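Local coordinates for protein type IV pilin structural subunit (Pseudomonas aeruginosa, PDB 3JYZ) that forms the repeating subunit of type IV pili, the thin surface filaments of this bacterium that probably serve in adhesion and twitching motility, at residues A[55-60]-A[70-75]; A[89-94]-A[133-138]. All coordinates share one frame; numbering follows the deposited sequence.

Contact 1: residues A[55-60]-A[70-75]; sequences KYVTSV and ITITYV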
loop_
_atom_site.group_PDB
_atom_site.type_symbol
_atom_site.label_atom_id
_atom_site.label_comp_id
_atom_site.label_asym_id
_atom_site.label_seq_id
_atom_site.Cartn_x
_atom_site.Cartn_y
_atom_site.Cartn_z
ATOM N N LYS A 55 2.268 -15.763 -7.241
ATOM C CA LYS A 55 1.428 -16.124 -8.347
ATOM C C LYS A 55 0.385 -15.057 -8.669
ATOM O O LYS A 55 0.112 -14.845 -9.744
ATOM C CB LYS A 55 0.701 -17.478 -8.088
ATOM C CG LYS A 55 -0.226 -17.862 -9.191
ATOM C CD LYS A 55 -0.832 -19.246 -8.944
ATOM C CE LYS A 55 -1.933 -19.539 -9.943
ATOM N NZ LYS A 55 -2.321 -20.951 -9.998
ATOM N N TYR A 56 -0.001 -14.348 -7.706
ATOM C CA TYR A 56 -1.115 -13.417 -7.837
ATOM C C TYR A 56 -0.626 -11.971 -7.840
ATOM O O TYR A 56 -1.420 -11.177 -8.253
ATOM C CB TYR A 56 -2.126 -13.627 -6.710
ATOM C CG TYR A 56 -2.797 -14.982 -6.733
ATOM C CD1 TYR A 56 -3.225 -15.546 -7.930
ATOM C CD2 TYR A 56 -3.001 -15.696 -5.560
ATOM C CE1 TYR A 56 -3.837 -16.784 -7.954
ATOM C CE2 TYR A 56 -3.615 -16.936 -5.576
ATOM C CZ TYR A 56 -4.030 -17.475 -6.775
ATOM O OH TYR A 56 -4.643 -18.707 -6.797
ATOM N N VAL A 57 0.532 -11.701 -7.406
ATOM C CA VAL A 57 1.061 -10.362 -7.292
ATOM C C VAL A 57 2.258 -10.142 -8.206
ATOM O O VAL A 57 3.171 -10.838 -8.117
ATOM C CB VAL A 57 1.445 -10.053 -5.873
ATOM C CG1 VAL A 57 2.013 -8.662 -5.758
ATOM C CG2 VAL A 57 0.221 -10.180 -5.041
ATOM N N THR A 58 2.132 -9.183 -9.106
ATOM C CA THR A 58 3.229 -8.809 -9.996
ATOM C C THR A 58 4.311 -8.060 -9.227
ATOM O O THR A 58 5.497 -8.361 -9.352
ATOM C CB THR A 58 2.720 -7.922 -11.141
ATOM O OG1 THR A 58 1.913 -8.714 -12.020
ATOM C CG2 THR A 58 3.874 -7.313 -11.936
ATOM N N SER A 59 3.900 -7.103 -8.404
ATOM C CA SER A 59 4.858 -6.233 -7.744
ATOM C C SER A 59 4.242 -5.518 -6.554
ATOM O O SER A 59 3.030 -5.288 -6.514
ATOM C CB SER A 59 5.413 -5.208 -8.740
ATOM O OG SER A 59 4.377 -4.409 -9.291
ATOM N N VAL A 60 5.095 -5.187 -5.590
ATOM C CA VAL A 60 4.726 -4.390 -4.428
ATOM C C VAL A 60 5.824 -3.347 -4.345
ATOM O O VAL A 60 6.936 -3.649 -3.915
ATOM C CB VAL A 60 4.735 -5.247 -3.152
ATOM C CG1 VAL A 60 4.365 -4.406 -1.937
ATOM C CG2 VAL A 60 3.781 -6.442 -3.305
ATOM N N ILE A 70 2.750 2.687 -1.157
ATOM C CA ILE A 70 2.966 1.386 -1.779
ATOM C C ILE A 70 1.893 1.079 -2.818
ATOM O O ILE A 70 0.703 1.207 -2.548
ATOM C CB ILE A 70 2.942 0.260 -0.720
ATOM C CG1 ILE A 70 4.114 0.409 0.255
ATOM C CG2 ILE A 70 2.967 -1.123 -1.385
ATOM C CD1 ILE A 70 4.034 -0.488 1.486
ATOM N N THR A 71 2.313 0.664 -4.008
ATOM C CA THR A 71 1.377 0.183 -5.018
ATOM C C THR A 71 1.531 -1.319 -5.160
ATOM O O THR A 71 2.637 -1.817 -5.411
ATOM C CB THR A 71 1.636 0.836 -6.385
ATOM O OG1 THR A 71 1.504 2.253 -6.254
ATOM C CG2 THR A 71 0.646 0.324 -7.429
ATOM N N ILE A 72 0.431 -2.040 -4.976
ATOM C CA ILE A 72 0.411 -3.469 -5.242
ATOM C C ILE A 72 -0.251 -3.674 -6.595
ATOM O O ILE A 72 -1.386 -3.226 -6.817
ATOM C CB ILE A 72 -0.406 -4.220 -4.205
ATOM C CG1 ILE A 72 0.109 -3.926 -2.798
ATOM C CG2 ILE A 72 -0.381 -5.719 -4.503
ATOM C CD1 ILE A 72 -0.811 -4.485 -1.717
ATOM N N THR A 73 0.469 -4.335 -7.498
ATOM C CA THR A 73 -0.045 -4.659 -8.819
ATOM C C THR A 73 -0.288 -6.157 -8.892
ATOM O O THR A 73 0.606 -6.953 -8.619
ATOM C CB THR A 73 0.955 -4.228 -9.909
ATOM O OG1 THR A 73 1.157 -2.811 -9.837
ATOM C CG2 THR A 73 0.439 -4.615 -11.306
ATOM N N TYR A 74 -1.510 -6.545 -9.249
ATOM C CA TYR A 74 -1.886 -7.953 -9.298
ATOM C C TYR A 74 -1.765 -8.536 -10.697
ATOM O O TYR A 74 -1.878 -7.811 -11.676
ATOM C CB TYR A 74 -3.328 -8.102 -8.812
ATOM C CG TYR A 74 -3.432 -7.827 -7.342
ATOM C CD1 TYR A 74 -3.267 -8.843 -6.425
ATOM C CD2 TYR A 74 -3.641 -6.537 -6.871
ATOM C CE1 TYR A 74 -3.337 -8.603 -5.070
ATOM C CE2 TYR A 74 -3.711 -6.282 -5.508
ATOM C CZ TYR A 74 -3.564 -7.325 -4.618
ATOM O OH TYR A 74 -3.624 -7.118 -3.254
ATOM N N VAL A 75 -1.526 -9.842 -10.776
ATOM C CA VAL A 75 -1.547 -10.529 -12.064
ATOM C C VAL A 75 -3.018 -10.763 -12.404
ATOM O O VAL A 75 -3.653 -11.679 -11.876
ATOM C CB VAL A 75 -0.764 -11.853 -12.030
ATOM C CG1 VAL A 75 -0.578 -12.390 -13.457
ATOM C CG2 VAL A 75 0.602 -11.652 -11.350
HETATM O O HOH W 1 3.251 -2.190 -8.135
#

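Contact 2: residues A[89-94]-A[133-138]; sequences ILSPYI and TGMAAG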
loop_
_atom_site.group_PDB
_atom_site.type_symbol
_atom_site.label_atom_id
_atom_site.label_comp_id
_atom_site.label_asym_id
_atom_site.label_seq_id
_atom_site.Cartn_x
_atom_site.Cartn_y
_atom_site.Cartn_z
ATOM N N ILE A 89 -3.529 0.749 -3.558
ATOM C CA ILE A 89 -2.588 1.718 -3.022
ATOM C C ILE A 89 -2.635 1.675 -1.494
ATOM O O ILE A 89 -3.718 1.700 -0.904
ATOM C CB ILE A 89 -2.929 3.147 -3.475
ATOM C CG1 ILE A 89 -3.115 3.218 -4.996
ATOM C CG2 ILE A 89 -1.858 4.125 -2.981
ATOM C CD1 ILE A 89 -1.900 2.835 -5.778
ATOM N N LEU A 90 -1.471 1.589 -0.859
ATOM C CA LEU A 90 -1.364 1.676 0.596
ATOM C C LEU A 90 -0.626 2.969 0.935
ATOM O O LEU A 90 0.537 3.134 0.573
ATOM C CB LEU A 90 -0.611 0.476 1.179
ATOM C CG LEU A 90 -1.043 -0.913 0.702
ATOM C CD1 LEU A 90 -0.247 -2.029 1.395
ATOM C CD2 LEU A 90 -2.527 -1.141 0.899
ATOM N N SER A 91 -1.303 3.874 1.636
ATOM C CA SER A 91 -0.765 5.205 1.915
ATOM C C SER A 91 -0.520 5.353 3.415
ATOM O O SER A 91 -1.444 5.177 4.212
ATOM C CB SER A 91 -1.755 6.272 1.440
ATOM O OG SER A 91 -2.000 6.166 0.042
ATOM N N PRO A 92 0.725 5.659 3.810
ATOM C CA PRO A 92 1.073 5.757 5.237
ATOM C C PRO A 92 0.954 7.165 5.832
ATOM O O PRO A 92 1.193 8.170 5.154
ATOM C CB PRO A 92 2.541 5.319 5.275
ATOM C CG PRO A 92 3.076 5.656 3.911
ATOM C CD PRO A 92 1.911 5.714 2.936
ATOM N N TYR A 93 0.595 7.211 7.115
ATOM C CA TYR A 93 0.450 8.457 7.864
ATOM C C TYR A 93 1.068 8.289 9.235
ATOM O O TYR A 93 1.084 7.201 9.784
ATOM C CB TYR A 93 -1.032 8.809 8.036
ATOM C CG TYR A 93 -1.721 9.039 6.721
ATOM C CD1 TYR A 93 -2.113 7.966 5.923
ATOM C CD2 TYR A 93 -1.952 10.326 6.253
ATOM C CE1 TYR A 93 -2.721 8.177 4.704
ATOM C CE2 TYR A 93 -2.566 10.544 5.027
ATOM C CZ TYR A 93 -2.948 9.460 4.256
ATOM O OH TYR A 93 -3.566 9.665 3.032
ATOM N N ILE A 94 1.586 9.373 9.795
ATOM C CA ILE A 94 1.990 9.343 11.189
ATOM C C ILE A 94 0.905 9.969 12.041
ATOM O O ILE A 94 0.398 11.048 11.730
ATOM C CB ILE A 94 3.349 10.033 11.426
ATOM C CG1 ILE A 94 4.474 9.078 11.028
ATOM C CG2 ILE A 94 3.503 10.419 12.898
ATOM C CD1 ILE A 94 5.825 9.706 10.948
ATOM N N THR A 133 -7.438 11.159 4.581
ATOM C CA THR A 133 -7.617 12.036 3.444
ATOM C C THR A 133 -6.344 12.071 2.581
ATOM O O THR A 133 -5.245 11.884 3.088
ATOM C CB THR A 133 -7.998 13.445 3.958
ATOM O OG1 THR A 133 -6.969 13.942 4.815
ATOM C CG2 THR A 133 -9.330 13.428 4.660
ATOM N N GLY A 134 -6.553 12.322 1.404
ATOM C CA GLY A 134 -5.449 12.575 0.486
ATOM C C GLY A 134 -4.881 11.404 -0.311
ATOM O O GLY A 134 -3.928 11.584 -1.077
HETATM N N MSE A 135 -5.453 10.213 -0.158
HETATM C CA MSE A 135 -4.907 9.018 -0.813
HETATM C C MSE A 135 -5.098 9.033 -2.313
HETATM O O MSE A 135 -6.160 9.402 -2.802
HETATM C CB MSE A 135 -5.595 7.744 -0.311
HETATM C CG MSE A 135 -5.521 7.511 1.166
HETATM SE SE MSE A 135 -6.962 8.462 2.080
HETATM C CE MSE A 135 -8.509 7.586 1.271
ATOM N N ALA A 136 -4.086 8.577 -3.041
ATOM C CA ALA A 136 -4.264 8.278 -4.457
ATOM C C ALA A 136 -5.243 7.117 -4.619
ATOM O O ALA A 136 -5.453 6.329 -3.695
ATOM C CB ALA A 136 -2.937 7.938 -5.102
ATOM N N ALA A 137 -5.832 7.001 -5.801
ATOM C CA ALA A 137 -6.780 5.928 -6.050
ATOM C C ALA A 137 -6.095 4.708 -6.650
ATOM O O ALA A 137 -5.205 4.832 -7.487
ATOM C CB ALA A 137 -7.892 6.408 -6.967
ATOM N N GLY A 138 -6.508 3.526 -6.210
ATOM C CA GLY A 138 -6.124 2.295 -6.874
ATOM C C GLY A 138 -7.081 2.002 -8.021
ATOM O O GLY A 138 -7.836 2.887 -8.451
HETATM O O HOH W 2 -1.504 8.106 -1.831
#

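Contact 1: residues A[55-60]-A[70-75]
Thr58 and Ser59 both turn their N-H groups to the carbonyl of Thr73, forming a classic beta bulge in the hairpin made by strands 57-62 and 70-74 of the antiparallel pilin sheet. The bond from Thr58 N to Thr73 O is short, 2.7 Å, but bent at the hydrogen. That from Ser59 N to Thr73 O is straighter but weak at 3.3 Å. In return, Thr73 N gives a nearly straight bond of 2.9 Å to Ser59 O. At the far end Val75 N donates to Tyr56 O, just before helix 76-79 begins.

The Tyr74 side chain starts beside the same carbonyl and slants across Val57. Its CB lies beside Tyr56 O; farther out, Tyr74 CD1 comes within 3.5 Å of Tyr56 O, obliquely to the ring. Tyr74 CE1 then meets Val57 CG2 at 3.9 Å, and the hydroxyl leaves the hairpin to hydrogen-bond Val11 O of helix 4-28. At chi1 179° the CG1 branch of Val57 points opposite its own N and reaches Ile72 CG2. Val60 CG1 separately abuts Ile70 CG2 at 3.6 Å. This apolar face of the hairpin is covered by helix 4-28, where Leu17 touches Val57 and Leu15 touches Ile72.

The face bearing Ser59 and Thr73 is polar. Ser59 OG stands between its own N and carbonyl carbon (chi1 59°), close to Thr73 CB. One water ties together Ser59 OG, Thr73 OG1 and Thr71 O, donating to Thr71 O at 2.8 Å.

Contact 2: residues A[89-94]-A[133-138]
Tyr93, with CG anti to its carbonyl carbon (chi1 -62°), projects from strand 87-95 toward the backbone of Thr133, while Met135, a selenomethionine, bends at chi2 85° and chi3 62°, so that CG and SE lie beside the phenol oxygen while CE turns away. Tyr93 OH donates to Thr133 O at 2.8 Å, standing above the carbonyl plane. Met135 CG comes to the ring edge near its plane, 3.5 Å from Tyr93 OH, with SE 3.7 Å from the same oxygen; the two side chains cross at about a right angle. Phe132 also meets the Tyr93 ring.

Two residues back along the strand, Ser91 OG lies 3.9 Å from Met135 CG and binds a water that accepts the N-H of Ala136 at 2.9 Å. Two residues further back, Ile89 CG1 sits against Ala137 O and Gly138 N, each 3.6 Å away. Residues 133-138 thus run over alternate strand side chains inside the segment closed by the Cys119-Cys149 disulfide, the D-region of type IV pilins. Between the two segments there are one direct side-chain bond, one water bridge and few apolar touches; with Thr120 OG1 also bonding Ala136 O, this irregular chain appears to be held mainly through its backbone polar groups.

Contact 1 closes before contact 2 opens along the chain, and their centres lie about 17 Å apart on opposite sides of the chain's centre. One antiparallel sheet carries both, since strands 70-74 and 87-95 are neighbours in it: Leu90 N probably hydrogen-bonds Ile70 O at 2.8 Å, and Ile89 CD1 packs on Thr71 OG1. The hairpin of contact 1 presents its Val57, Ile72 and Tyr74 face to helix 4-28, whereas the 133-138 loop of contact 2 lies over the opposite face of the sheet. Strand 87-95 therefore connects the helix-backed hairpin to the disulfide-closed C-terminal region within a single pilin globular domain.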